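Local coordinates for protein CCMAN5 (PDB 2XSG) that hydrolyses alpha-mannosides as a calcium-containing bacterial mannosidase of glycoside hydrolase family 92, probably helping to expose mannose-6-phosphate on yeast-made glycoproteins, at residues 290-295 against 311-316; 462-466 against 680-684; 506-510 against 556-562; 692-697 against 708-714; 721-727 against 745-749. One frame throughout, in Å; residues are numbered along the deposited sequence.

Interaction 1: residues 290-295 against 311-316; sequences LGRVAI and FYTHLY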
# COMPACT_ATOMS: atom_id res chain seq x y z
N LEU A 290 15.96 5.07 0.59
CA LEU A 290 16.28 3.93 1.44
C LEU A 290 17.32 4.26 2.52
O LEU A 290 17.24 3.76 3.64
CB LEU A 290 16.74 2.73 0.59
CG LEU A 290 15.80 2.23 -0.52
CD1 LEU A 290 16.57 1.34 -1.47
CD2 LEU A 290 14.59 1.50 0.01
N GLY A 291 18.26 5.13 2.17
CA GLY A 291 19.32 5.56 3.10
C GLY A 291 18.86 6.34 4.32
O GLY A 291 19.67 6.64 5.22
N ARG A 292 17.56 6.68 4.36
CA ARG A 292 16.95 7.29 5.53
C ARG A 292 16.98 6.36 6.73
O ARG A 292 16.98 6.83 7.88
CB ARG A 292 15.51 7.71 5.24
CG ARG A 292 15.38 8.83 4.21
CD ARG A 292 13.91 9.18 4.00
NE ARG A 292 13.75 10.27 3.03
CZ ARG A 292 13.84 11.56 3.33
NH1 ARG A 292 14.10 11.96 4.58
NH2 ARG A 292 13.68 12.47 2.37
N VAL A 293 16.98 5.05 6.46
CA VAL A 293 17.18 4.01 7.48
C VAL A 293 18.46 3.21 7.24
O VAL A 293 18.61 2.53 6.21
CB VAL A 293 16.00 3.05 7.59
CG1 VAL A 293 16.14 2.19 8.85
CG2 VAL A 293 14.69 3.82 7.62
N ALA A 294 19.38 3.29 8.19
CA ALA A 294 20.65 2.56 8.12
C ALA A 294 20.69 1.49 9.18
O ALA A 294 20.50 1.75 10.37
CB ALA A 294 21.84 3.50 8.26
N ILE A 295 20.98 0.27 8.74
CA ILE A 295 20.91 -0.90 9.61
C ILE A 295 22.26 -1.62 9.77
O ILE A 295 23.03 -1.79 8.83
CB ILE A 295 19.81 -1.85 9.10
CG1 ILE A 295 18.46 -1.30 9.51
CG2 ILE A 295 19.99 -3.26 9.64
CD1 ILE A 295 17.38 -1.92 8.78
N PHE A 311 13.94 -6.36 5.04
CA PHE A 311 13.71 -4.99 5.48
C PHE A 311 13.73 -3.98 4.33
O PHE A 311 12.77 -3.20 4.16
CB PHE A 311 14.70 -4.57 6.57
CG PHE A 311 14.50 -3.18 7.04
CD1 PHE A 311 13.53 -2.90 8.00
CD2 PHE A 311 15.24 -2.13 6.51
CE1 PHE A 311 13.32 -1.60 8.41
CE2 PHE A 311 15.03 -0.83 6.91
CZ PHE A 311 14.07 -0.56 7.87
N TYR A 312 14.81 -3.97 3.54
CA TYR A 312 14.96 -2.96 2.48
C TYR A 312 13.96 -3.12 1.33
O TYR A 312 13.54 -2.12 0.73
CB TYR A 312 16.42 -2.81 2.00
CG TYR A 312 17.24 -2.03 3.02
CD1 TYR A 312 17.05 -0.64 3.21
CD2 TYR A 312 18.17 -2.67 3.83
CE1 TYR A 312 17.77 0.06 4.16
CE2 TYR A 312 18.90 -1.98 4.79
CZ TYR A 312 18.68 -0.61 4.96
OH TYR A 312 19.40 0.07 5.90
N THR A 313 13.57 -4.36 1.06
CA THR A 313 12.54 -4.66 0.08
C THR A 313 11.21 -4.04 0.54
O THR A 313 10.50 -3.41 -0.25
CB THR A 313 12.38 -6.19 -0.13
OG1 THR A 313 13.61 -6.74 -0.64
CG2 THR A 313 11.22 -6.50 -1.09
N HIS A 314 10.88 -4.20 1.82
CA HIS A 314 9.63 -3.65 2.34
C HIS A 314 9.71 -2.14 2.58
O HIS A 314 8.69 -1.43 2.46
CB HIS A 314 9.13 -4.43 3.57
CG HIS A 314 8.74 -5.84 3.25
ND1 HIS A 314 7.81 -6.15 2.29
CD2 HIS A 314 9.17 -7.02 3.75
CE1 HIS A 314 7.67 -7.45 2.21
NE2 HIS A 314 8.48 -8.01 3.09
N LEU A 315 10.90 -1.63 2.91
CA LEU A 315 11.05 -0.18 2.92
C LEU A 315 10.77 0.38 1.50
O LEU A 315 10.06 1.40 1.34
CB LEU A 315 12.44 0.24 3.42
CG LEU A 315 12.69 1.71 3.77
CD1 LEU A 315 11.81 2.19 4.94
CD2 LEU A 315 14.16 1.97 4.08
N TYR A 316 11.31 -0.29 0.48
CA TYR A 316 11.03 0.09 -0.91
C TYR A 316 9.51 0.14 -1.17
O TYR A 316 9.00 1.09 -1.72
CB TYR A 316 11.78 -0.85 -1.86
CG TYR A 316 11.30 -0.85 -3.30
CD1 TYR A 316 11.78 0.09 -4.23
CD2 TYR A 316 10.40 -1.80 -3.75
CE1 TYR A 316 11.34 0.09 -5.56
CE2 TYR A 316 9.95 -1.81 -5.07
CZ TYR A 316 10.43 -0.87 -5.98
OH TYR A 316 9.99 -0.89 -7.29

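Interaction 2: residues 462-466 against 680-684; sequences GYDQY and VTAGS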
# COMPACT_ATOMS: atom_id res chain seq x y z
N GLY A 462 -16.98 4.60 15.31
CA GLY A 462 -16.38 4.99 16.58
C GLY A 462 -14.99 5.55 16.35
O GLY A 462 -14.67 6.63 16.83
N TYR A 463 -14.17 4.82 15.59
CA TYR A 463 -12.82 5.27 15.28
C TYR A 463 -12.84 6.54 14.38
O TYR A 463 -12.07 7.47 14.60
CB TYR A 463 -12.01 4.15 14.64
CG TYR A 463 -10.53 4.16 14.95
CD1 TYR A 463 -9.84 5.37 15.17
CD2 TYR A 463 -9.80 2.98 14.99
CE1 TYR A 463 -8.48 5.39 15.45
CE2 TYR A 463 -8.41 2.99 15.27
CZ TYR A 463 -7.77 4.20 15.49
OH TYR A 463 -6.41 4.24 15.77
N ASP A 464 -13.73 6.57 13.39
CA ASP A 464 -13.90 7.76 12.55
C ASP A 464 -14.22 8.99 13.36
O ASP A 464 -13.67 10.06 13.10
CB ASP A 464 -15.01 7.56 11.53
CG ASP A 464 -14.57 6.73 10.34
OD1 ASP A 464 -13.34 6.63 10.08
OD2 ASP A 464 -15.45 6.18 9.66
N GLN A 465 -15.13 8.83 14.33
CA GLN A 465 -15.57 9.94 15.17
C GLN A 465 -14.49 10.40 16.14
O GLN A 465 -14.32 11.62 16.36
CB GLN A 465 -16.87 9.61 15.90
CG GLN A 465 -18.09 9.51 15.00
CD GLN A 465 -19.34 9.11 15.79
OE1 GLN A 465 -19.26 8.27 16.67
NE2 GLN A 465 -20.48 9.72 15.47
N TYR A 466 -13.74 9.45 16.70
CA TYR A 466 -12.54 9.84 17.43
C TYR A 466 -11.65 10.75 16.55
O TYR A 466 -11.21 11.81 17.00
CB TYR A 466 -11.72 8.63 17.97
CG TYR A 466 -10.33 9.07 18.39
CD1 TYR A 466 -10.13 9.81 19.56
CD2 TYR A 466 -9.22 8.82 17.57
CE1 TYR A 466 -8.85 10.27 19.92
CE2 TYR A 466 -7.95 9.26 17.92
CZ TYR A 466 -7.77 9.99 19.09
OH TYR A 466 -6.51 10.42 19.42
N VAL A 680 -0.37 1.40 17.49
CA VAL A 680 -1.67 0.84 17.89
C VAL A 680 -2.77 1.89 17.67
O VAL A 680 -3.74 1.65 16.96
CB VAL A 680 -1.65 0.29 19.35
CG1 VAL A 680 -3.06 -0.02 19.85
CG2 VAL A 680 -0.77 -0.96 19.42
N THR A 681 -2.57 3.08 18.20
CA THR A 681 -3.52 4.16 18.01
C THR A 681 -3.04 5.10 16.91
O THR A 681 -2.26 6.02 17.18
CB THR A 681 -3.75 4.93 19.33
OG1 THR A 681 -4.01 3.99 20.37
CG2 THR A 681 -4.93 5.87 19.20
N ALA A 682 -3.48 4.84 15.68
CA ALA A 682 -3.39 5.82 14.61
C ALA A 682 -4.31 6.95 15.04
O ALA A 682 -5.34 6.72 15.68
CB ALA A 682 -3.86 5.22 13.30
N GLY A 683 -3.93 8.18 14.72
CA GLY A 683 -4.68 9.33 15.18
C GLY A 683 -4.27 9.77 16.57
O GLY A 683 -4.96 10.56 17.22
N SER A 684 -3.14 9.25 17.05
CA SER A 684 -2.52 9.74 18.28
C SER A 684 -1.05 10.01 17.96
O SER A 684 -0.63 9.85 16.82
CB SER A 684 -2.64 8.71 19.41
OG SER A 684 -1.67 7.70 19.28

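Interaction 3: residues 506-510 against 556-562; sequences GTQVG and AMGGHEA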
# COMPACT_ATOMS: atom_id res chain seq x y z
N GLY A 506 -12.90 -19.66 34.80
CA GLY A 506 -14.24 -19.10 35.03
C GLY A 506 -14.40 -17.60 34.82
O GLY A 506 -15.52 -17.10 34.81
N THR A 507 -13.29 -16.88 34.65
CA THR A 507 -13.32 -15.43 34.47
C THR A 507 -14.20 -15.05 33.27
O THR A 507 -14.06 -15.63 32.19
CB THR A 507 -11.90 -14.82 34.29
OG1 THR A 507 -11.07 -15.20 35.40
CG2 THR A 507 -11.96 -13.29 34.22
N GLN A 508 -15.08 -14.07 33.48
CA GLN A 508 -16.02 -13.63 32.45
C GLN A 508 -15.44 -12.53 31.56
O GLN A 508 -15.14 -11.43 32.03
CB GLN A 508 -17.33 -13.18 33.08
CG GLN A 508 -18.02 -14.27 33.90
CD GLN A 508 -18.45 -15.41 33.01
OE1 GLN A 508 -19.41 -15.29 32.26
NE2 GLN A 508 -17.71 -16.52 33.07
N VAL A 509 -15.31 -12.82 30.28
CA VAL A 509 -14.66 -11.90 29.35
C VAL A 509 -15.66 -11.37 28.35
O VAL A 509 -16.31 -12.14 27.63
CB VAL A 509 -13.51 -12.61 28.58
CG1 VAL A 509 -12.81 -11.62 27.65
CG2 VAL A 509 -12.52 -13.28 29.57
N GLY A 510 -15.79 -10.04 28.30
CA GLY A 510 -16.69 -9.38 27.37
C GLY A 510 -16.09 -9.24 25.98
O GLY A 510 -14.89 -8.97 25.84
N ALA A 556 -14.90 -2.53 29.72
CA ALA A 556 -16.10 -3.13 29.14
C ALA A 556 -15.98 -4.66 29.04
O ALA A 556 -16.99 -5.36 29.06
CB ALA A 556 -16.41 -2.52 27.77
N MET A 557 -14.74 -5.14 28.92
CA MET A 557 -14.42 -6.56 28.85
C MET A 557 -14.59 -7.27 30.20
O MET A 557 -14.65 -8.50 30.26
CB MET A 557 -12.97 -6.76 28.39
CG MET A 557 -12.71 -6.52 26.90
SD MET A 557 -11.02 -6.98 26.43
CE MET A 557 -11.13 -8.77 26.34
N GLY A 558 -14.64 -6.48 31.27
CA GLY A 558 -14.81 -7.02 32.62
C GLY A 558 -13.55 -6.88 33.46
O GLY A 558 -13.34 -7.64 34.42
N GLY A 559 -12.69 -5.93 33.10
CA GLY A 559 -11.53 -5.60 33.92
C GLY A 559 -10.21 -6.17 33.42
O GLY A 559 -10.17 -6.84 32.39
N HIS A 560 -9.15 -5.90 34.17
CA HIS A 560 -7.81 -6.19 33.73
C HIS A 560 -7.55 -7.68 33.50
O HIS A 560 -7.03 -8.08 32.46
CB HIS A 560 -6.79 -5.62 34.72
CG HIS A 560 -5.37 -5.82 34.29
ND1 HIS A 560 -4.65 -4.85 33.63
CD2 HIS A 560 -4.54 -6.88 34.45
CE1 HIS A 560 -3.43 -5.31 33.39
NE2 HIS A 560 -3.34 -6.54 33.87
N GLU A 561 -7.92 -8.49 34.49
CA GLU A 561 -7.71 -9.93 34.38
C GLU A 561 -8.48 -10.52 33.19
O GLU A 561 -7.97 -11.42 32.50
CB GLU A 561 -8.06 -10.65 35.71
CG GLU A 561 -7.77 -12.17 35.75
CD GLU A 561 -6.28 -12.56 35.55
OE1 GLU A 561 -5.38 -11.69 35.65
OE2 GLU A 561 -6.03 -13.75 35.30
N ALA A 562 -9.69 -10.02 32.95
CA ALA A 562 -10.49 -10.50 31.83
C ALA A 562 -9.79 -10.18 30.50
O ALA A 562 -9.70 -11.05 29.63
CB ALA A 562 -11.90 -9.91 31.86
O HOH W 1 -14.94 -10.37 34.37

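Interaction 4: residues 692-697 against 708-714; sequences PFFDST and TVTADGV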
# COMPACT_ATOMS: atom_id res chain seq x y z
N PRO A 692 12.67 -4.90 18.48
CA PRO A 692 13.55 -4.44 17.40
C PRO A 692 14.42 -5.58 16.87
O PRO A 692 15.02 -6.32 17.67
CB PRO A 692 14.43 -3.37 18.05
CG PRO A 692 13.85 -3.06 19.38
CD PRO A 692 12.75 -4.07 19.70
N PHE A 693 14.50 -5.72 15.55
CA PHE A 693 15.18 -6.86 14.91
C PHE A 693 16.69 -6.74 14.90
O PHE A 693 17.38 -7.75 14.92
CB PHE A 693 14.78 -7.05 13.44
CG PHE A 693 13.31 -7.25 13.18
CD1 PHE A 693 12.39 -7.35 14.22
CD2 PHE A 693 12.87 -7.40 11.87
CE1 PHE A 693 11.05 -7.55 13.95
CE2 PHE A 693 11.54 -7.58 11.58
CZ PHE A 693 10.62 -7.66 12.62
N PHE A 694 17.20 -5.52 14.81
CA PHE A 694 18.61 -5.30 14.45
C PHE A 694 19.44 -4.70 15.57
O PHE A 694 18.92 -3.99 16.45
CB PHE A 694 18.70 -4.44 13.19
CG PHE A 694 17.92 -5.00 12.02
CD1 PHE A 694 18.25 -6.22 11.46
CD2 PHE A 694 16.86 -4.30 11.48
CE1 PHE A 694 17.52 -6.74 10.38
CE2 PHE A 694 16.13 -4.80 10.40
CZ PHE A 694 16.46 -6.01 9.85
N ASP A 695 20.74 -4.98 15.54
CA ASP A 695 21.68 -4.47 16.55
C ASP A 695 21.62 -2.95 16.65
O ASP A 695 21.62 -2.41 17.75
CB ASP A 695 23.11 -4.93 16.24
CG ASP A 695 23.23 -6.42 16.21
OD1 ASP A 695 22.50 -7.04 15.41
OD2 ASP A 695 24.05 -6.97 17.00
N SER A 696 21.56 -2.28 15.51
CA SER A 696 21.38 -0.84 15.45
C SER A 696 20.51 -0.49 14.24
O SER A 696 20.69 -1.05 13.15
CB SER A 696 22.74 -0.13 15.35
OG SER A 696 22.58 1.29 15.27
N THR A 697 19.55 0.42 14.44
CA THR A 697 18.74 0.98 13.36
C THR A 697 18.70 2.52 13.51
O THR A 697 18.29 3.01 14.57
CB THR A 697 17.34 0.35 13.33
OG1 THR A 697 17.46 -1.03 12.94
CG2 THR A 697 16.42 1.09 12.37
N THR A 708 18.03 6.87 16.89
CA THR A 708 18.79 5.63 16.92
C THR A 708 18.16 4.70 17.93
O THR A 708 18.02 5.03 19.10
CB THR A 708 20.29 5.89 17.21
OG1 THR A 708 20.74 6.97 16.38
CG2 THR A 708 21.14 4.66 16.90
N VAL A 709 17.73 3.54 17.45
CA VAL A 709 17.26 2.48 18.32
C VAL A 709 18.25 1.33 18.24
O VAL A 709 18.54 0.83 17.15
CB VAL A 709 15.80 2.06 18.04
CG1 VAL A 709 15.61 1.50 16.61
CG2 VAL A 709 15.30 1.04 19.08
N THR A 710 18.81 0.95 19.38
CA THR A 710 19.72 -0.21 19.45
C THR A 710 19.12 -1.37 20.24
O THR A 710 18.32 -1.17 21.17
CB THR A 710 21.10 0.15 20.06
OG1 THR A 710 20.90 0.95 21.24
CG2 THR A 710 21.96 0.90 19.06
N ALA A 711 19.54 -2.57 19.88
CA ALA A 711 19.08 -3.78 20.54
C ALA A 711 20.31 -4.63 20.85
O ALA A 711 20.73 -5.48 20.06
CB ALA A 711 18.06 -4.53 19.67
N ASP A 712 20.91 -4.34 22.00
CA ASP A 712 22.19 -4.92 22.35
C ASP A 712 22.05 -6.40 22.61
O ASP A 712 21.21 -6.81 23.40
CB ASP A 712 22.80 -4.17 23.53
CG ASP A 712 23.35 -2.81 23.13
OD1 ASP A 712 22.72 -1.77 23.43
OD2 ASP A 712 24.42 -2.80 22.47
N GLY A 713 22.83 -7.21 21.92
CA GLY A 713 22.71 -8.66 22.04
C GLY A 713 21.51 -9.31 21.35
O GLY A 713 21.26 -10.49 21.55
N VAL A 714 20.77 -8.58 20.51
CA VAL A 714 19.65 -9.18 19.77
C VAL A 714 20.12 -10.35 18.89
O VAL A 714 21.19 -10.29 18.29
CB VAL A 714 18.89 -8.15 18.88
CG1 VAL A 714 19.74 -7.72 17.68
CG2 VAL A 714 17.53 -8.70 18.43
O HOH W 2 17.27 -1.86 16.91
O HOH W 3 24.41 -5.96 19.78
O HOH W 4 23.49 -9.27 18.26

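Interaction 5: residues 721-727 against 745-749; sequences VQSATLD and ADLAF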
# COMPACT_ATOMS: atom_id res chain seq x y z
N VAL A 721 13.09 -8.00 25.51
CA VAL A 721 13.75 -6.85 26.14
C VAL A 721 14.02 -7.17 27.61
O VAL A 721 13.14 -7.67 28.29
CB VAL A 721 12.92 -5.56 25.98
CG1 VAL A 721 13.55 -4.41 26.75
CG2 VAL A 721 12.75 -5.22 24.49
N GLN A 722 15.25 -6.93 28.07
CA GLN A 722 15.63 -7.18 29.47
C GLN A 722 15.65 -5.88 30.26
O GLN A 722 15.37 -5.88 31.45
CB GLN A 722 17.01 -7.84 29.55
CG GLN A 722 17.17 -9.07 28.68
CD GLN A 722 16.16 -10.18 29.02
OE1 GLN A 722 15.33 -10.57 28.19
NE2 GLN A 722 16.25 -10.70 30.24
N SER A 723 16.03 -4.80 29.60
CA SER A 723 16.09 -3.48 30.21
C SER A 723 16.22 -2.48 29.08
O SER A 723 16.47 -2.88 27.93
CB SER A 723 17.28 -3.36 31.17
OG SER A 723 18.47 -3.14 30.45
N ALA A 724 16.05 -1.19 29.38
CA ALA A 724 16.12 -0.14 28.35
C ALA A 724 16.60 1.18 28.92
O ALA A 724 16.43 1.43 30.12
CB ALA A 724 14.77 0.03 27.69
N THR A 725 17.22 2.00 28.08
CA THR A 725 17.47 3.42 28.39
C THR A 725 16.98 4.34 27.27
O THR A 725 16.94 3.94 26.09
CB THR A 725 18.97 3.76 28.65
OG1 THR A 725 19.76 3.51 27.49
CG2 THR A 725 19.54 3.01 29.85
N LEU A 726 16.61 5.56 27.66
CA LEU A 726 16.24 6.62 26.73
C LEU A 726 17.16 7.81 26.98
O LEU A 726 17.15 8.40 28.07
CB LEU A 726 14.77 7.04 26.92
CG LEU A 726 14.26 8.14 25.97
CD1 LEU A 726 14.34 7.71 24.48
CD2 LEU A 726 12.84 8.60 26.33
N ASP A 727 17.99 8.13 25.98
CA ASP A 727 19.01 9.19 26.10
C ASP A 727 19.81 9.02 27.40
O ASP A 727 19.99 9.98 28.16
CB ASP A 727 18.35 10.57 26.05
CG ASP A 727 17.69 10.87 24.71
OD1 ASP A 727 18.07 10.26 23.69
OD2 ASP A 727 16.81 11.75 24.65
N ALA A 745 16.21 10.94 19.48
CA ALA A 745 16.55 10.25 20.72
C ALA A 745 17.42 8.99 20.50
O ALA A 745 17.46 8.43 19.40
CB ALA A 745 15.29 9.89 21.48
N ASP A 746 18.11 8.57 21.56
CA ASP A 746 18.83 7.30 21.59
C ASP A 746 18.05 6.33 22.46
O ASP A 746 18.07 6.43 23.70
CB ASP A 746 20.24 7.46 22.19
CG ASP A 746 21.16 8.25 21.29
OD1 ASP A 746 21.56 9.35 21.71
OD2 ASP A 746 21.48 7.79 20.18
N LEU A 747 17.35 5.40 21.83
CA LEU A 747 16.61 4.37 22.55
C LEU A 747 17.42 3.08 22.48
O LEU A 747 17.61 2.51 21.41
CB LEU A 747 15.21 4.19 21.94
CG LEU A 747 14.23 3.15 22.51
CD1 LEU A 747 13.79 3.53 23.92
CD2 LEU A 747 13.02 3.04 21.60
N ALA A 748 17.93 2.65 23.63
CA ALA A 748 18.82 1.50 23.69
C ALA A 748 18.20 0.36 24.48
O ALA A 748 17.94 0.49 25.67
CB ALA A 748 20.14 1.90 24.32
N PHE A 749 17.99 -0.77 23.81
CA PHE A 749 17.47 -1.95 24.49
C PHE A 749 18.57 -2.98 24.79
O PHE A 749 19.51 -3.11 24.03
CB PHE A 749 16.36 -2.60 23.67
CG PHE A 749 15.16 -1.74 23.50
CD1 PHE A 749 14.30 -1.50 24.57
CD2 PHE A 749 14.87 -1.17 22.26
CE1 PHE A 749 13.18 -0.70 24.40
CE2 PHE A 749 13.76 -0.37 22.10
CZ PHE A 749 12.90 -0.13 23.16
O HOH W 5 19.79 5.74 25.69

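Interaction 1: residues 290-295 against 311-316
Phe311 and Tyr312 of helix 306-318 meet Val293 and Ile295 of strand 293-296, an outermost strand of a mixed six-stranded sheet. This is helix-on-sheet packing, with the short axes running antiparallel (173°) and 10.9 Å apart. Along the helix, Phe311 comes first. Its CG stands opposite the backbone N (chi1 -180°), which swings the ring toward the strand. Ile295 CD1 lies over one face, modelled too near for its distance to be trusted. Val293 CG1 approaches Phe311 CZ at 3.6 Å, the two side chains crossing at about a right angle. Helix 665-675 adds Val671 and Ala674 to the surroundings of the same ring.

Tyr312 follows, carrying Phe311 CD2 above the centre of one ring face. Its OH gives a short hydrogen bond to Val293 O (2.6 Å), the donor tilted 35° from the carbonyl plane. This carbonyl at the sheet edge thus finds a donor in a helix side chain. Leu290 O also lies at the edge of the Tyr312 ring, near its plane.

One turn on, Leu315 puts CD2 between the two parts of the first segment: 3.6 Å from Leu290 O and 4.0 Å from Val293 CG2. Leu290 O is in turn bonded by Val293 N (3.1 Å), closing the type I turn that leads from helix 275-290 into the strand. At Tyr316 the ring heads away toward Trp286, and contact is left to its backbone N and CB: Leu290 CD2 rests 3.8 Å from both Tyr316 N and Tyr312 O.

Interaction 2: residues 462-466 against 680-684
Tyr463 reaches from helix 455-474 to the loop 680-684, which links strands 677-678 and 686-689. Its CB leaves the helix alongside the loop rather than straight at it, and a first torsion of -148°, away from the usual staggered values, brings the ring across. CE1 comes within 3.4 Å of Ala682 O, and CZ follows closely, so the carbonyl oxygen sits at the ring edge, near its plane. The tip, OH, donates to Ala682 O at 2.7 Å, in the carbonyl plane and on a lone pair. Tyr463 OH also lies 3.7 Å from Ala682 CB and close to Thr681 CA.

One helical turn later Tyr466 does the like for the next carbonyl. Its OH donates to Gly683 O at 2.7 Å, but from above the carbonyl plane, 41° out of it. Gly683 has the positive phi of the third position in the type II turn Thr681-Ser684, and the place a CB would take lies tight against Tyr466 CE2. Ser684 OG braces the turn with a bond to Thr681 O (2.8 Å). The Tyr548 ring meets Tyr466 with nearly parallel planes.

The helix probably belongs to the (alpha/alpha)6 barrel known for the family's catalytic domain. Two buried phenols, both donors, satisfy successive carbonyls of the turn, while charged side chains take other backbone atoms of the same loop, Asp415 at Gly683 N and Lys419 at Ser684 O.

Interaction 3: residues 506-510 against 556-562
Met557 O is gripped by strand 508-512 in two ways: Gly510 N donates to it at 2.7 Å in a nearly straight bond (167°), and Val509 CA adds a weaker CA-H...O contact at 3.5 Å. The neighbouring carbonyl, Gln508 O, reaches the turn through a water that also donates to Gly558 O. Next to these polar contacts the side chains pack alongside one another. Val509 and Met557 point the same way, CG1 touching CE at 3.6 Å; the bend in the methionine at chi3 (78°) turns that methyl to the valine. Val509 CG2 lies 3.6 Å from Ala562 O. Ala562 CB fits against Gln508 O (3.6 Å), while Thr507 CG2 covers Ala562 CA at 4.0 Å.

Shortening Val509 to an alanine is likely to take from Met557 CE its valine methyl contact, open a gap beside Ala562 and give the thioether somewhat more freedom to turn.

A CB on Gly510 would collide with Ala556 O and be tight against Met557 CA. Gly558, with positive phi, ends helix 550-556, and Gly559 is the N-cap of helix 560-570: a Schellman motif followed directly by a glycine N-cap, a tight link between two consecutive helices, with strand 508-512 bonded to it.

Interaction 4: residues 692-697 against 708-714
Thr697 and Val709 form the hydrogen-bonded pair of an antiparallel hairpin: Thr697 N donates to Val709 O at 2.9 Å and Val709 N to Thr697 O at 3.0 Å. Further along, Ala711 N binds Asp695 O (3.0 Å) from well above the carbonyl plane, 46° out of it. Between these bonds Ser696 and Thr710 make a non-hydrogen-bonded pair, with Ser696 OG lying 3.9 Å from Thr710 CG2. Waters complete the polar network. One donates to both Phe694 O and Val709 O; where the strands part, two others donate to Asp695 OD2 and connect it to Gly713 N and Val714 O, in the type II turn Ala711-Val714. Asp695 OD1 is bonded to Ser298.

Next come methyl contacts, many of them on backbone atoms. Ala711 CB sits on Phe694 O (3.4 Å) and packs beside Pro692 CB. Val714 straddles the bend of the other segment: CG1 touches Asp695 N at 3.6 Å and CG2 touches Pro692 O at 3.5 Å, a reach set by chi1 of 71°, which puts CG1 between the backbone N and the carbonyl carbon. Cutting Val714 back to alanine would probably uncover the Pro692-Asp695 bend and leave a gap beside it.

Strand 293-296 pairs with the outer side of strand 696-700, where Asp695 and Ser696 form a classic bulge opposite Asp296. Strand 746-752 runs parallel to 706-712, and helix 665-675 receives Phe693 and Phe694.

Interaction 5: residues 721-727 against 745-749
Thr725 and Ala748 pair through two nearly straight backbone bonds, Thr725 N to Ala748 O and Ala748 N to Thr725 O, each 2.9 Å; the short strands run antiparallel at 168°. Where the pairing ends, Asp727 is held twice. Its N donates to Asp746 O (2.8 Å), and its OD1 accepts Asp746 N at 2.7 Å, met nearly end-on to its C-O bond. Asp727 CG lies beside its own backbone N (chi1 -65°), which carries OD1 back to that N-H. The carboxylate thereby stands in for a backbone carbonyl just where positive phi turns Asp727 out of the strand. Asp746 OD1 lies 4.1 Å away from Asp727 OD1; the likeness of charge is probably eased by that N-H and by the exposed setting. A water joins Asp746 O to Thr725 OG1, which also touches Ala748 CB.

On the face shared by Ala724, Leu726, Leu747 and Phe749 the contacts are apolar. Phe749 CD1 meets Ala724 CB at 3.5 Å and Val721 CG1 at 3.7 Å, both oblique to the ring, while Ser723 O lies at the ring edge. Leu726 CD1 rests on Ala745 CB (3.8 Å). A classic bulge, Gln722 and Ser723 both facing Arg750, probably helps bring Val721 to the ring.

Trp758 packs on Val721 and Ala724, and helix 738-742 touches Leu726 and Ala745 through Thr740. Strand 746-752 has 706-712 on its other side, where Val709 meets Leu747 and Phe749.

Overall arrangement
From the N terminus, interaction 1 comes first, closing a short loop between the strand 293-296 and helix 306-318. Interaction 2 closes the longest loop, bringing helix 455-474 to residues 680-684 more than 200 residues later, and interaction 3, a peripheral corner, lies wholly within that loop. Interactions 4 and 5 then follow in series; no loops cross. Interactions 1, 4 and 5 share one mixed sheet: Ile295 packs on Phe694 and Thr697, Val293 on Thr697, and Thr710 O probably bonds Phe749 N. Interactions 4 and 5 have centres about 10 Å apart. Interaction 2 stands apart in the helical region, its nearest atoms about 12 Å from interaction 3 and 14 Å from interactions 4 and 5.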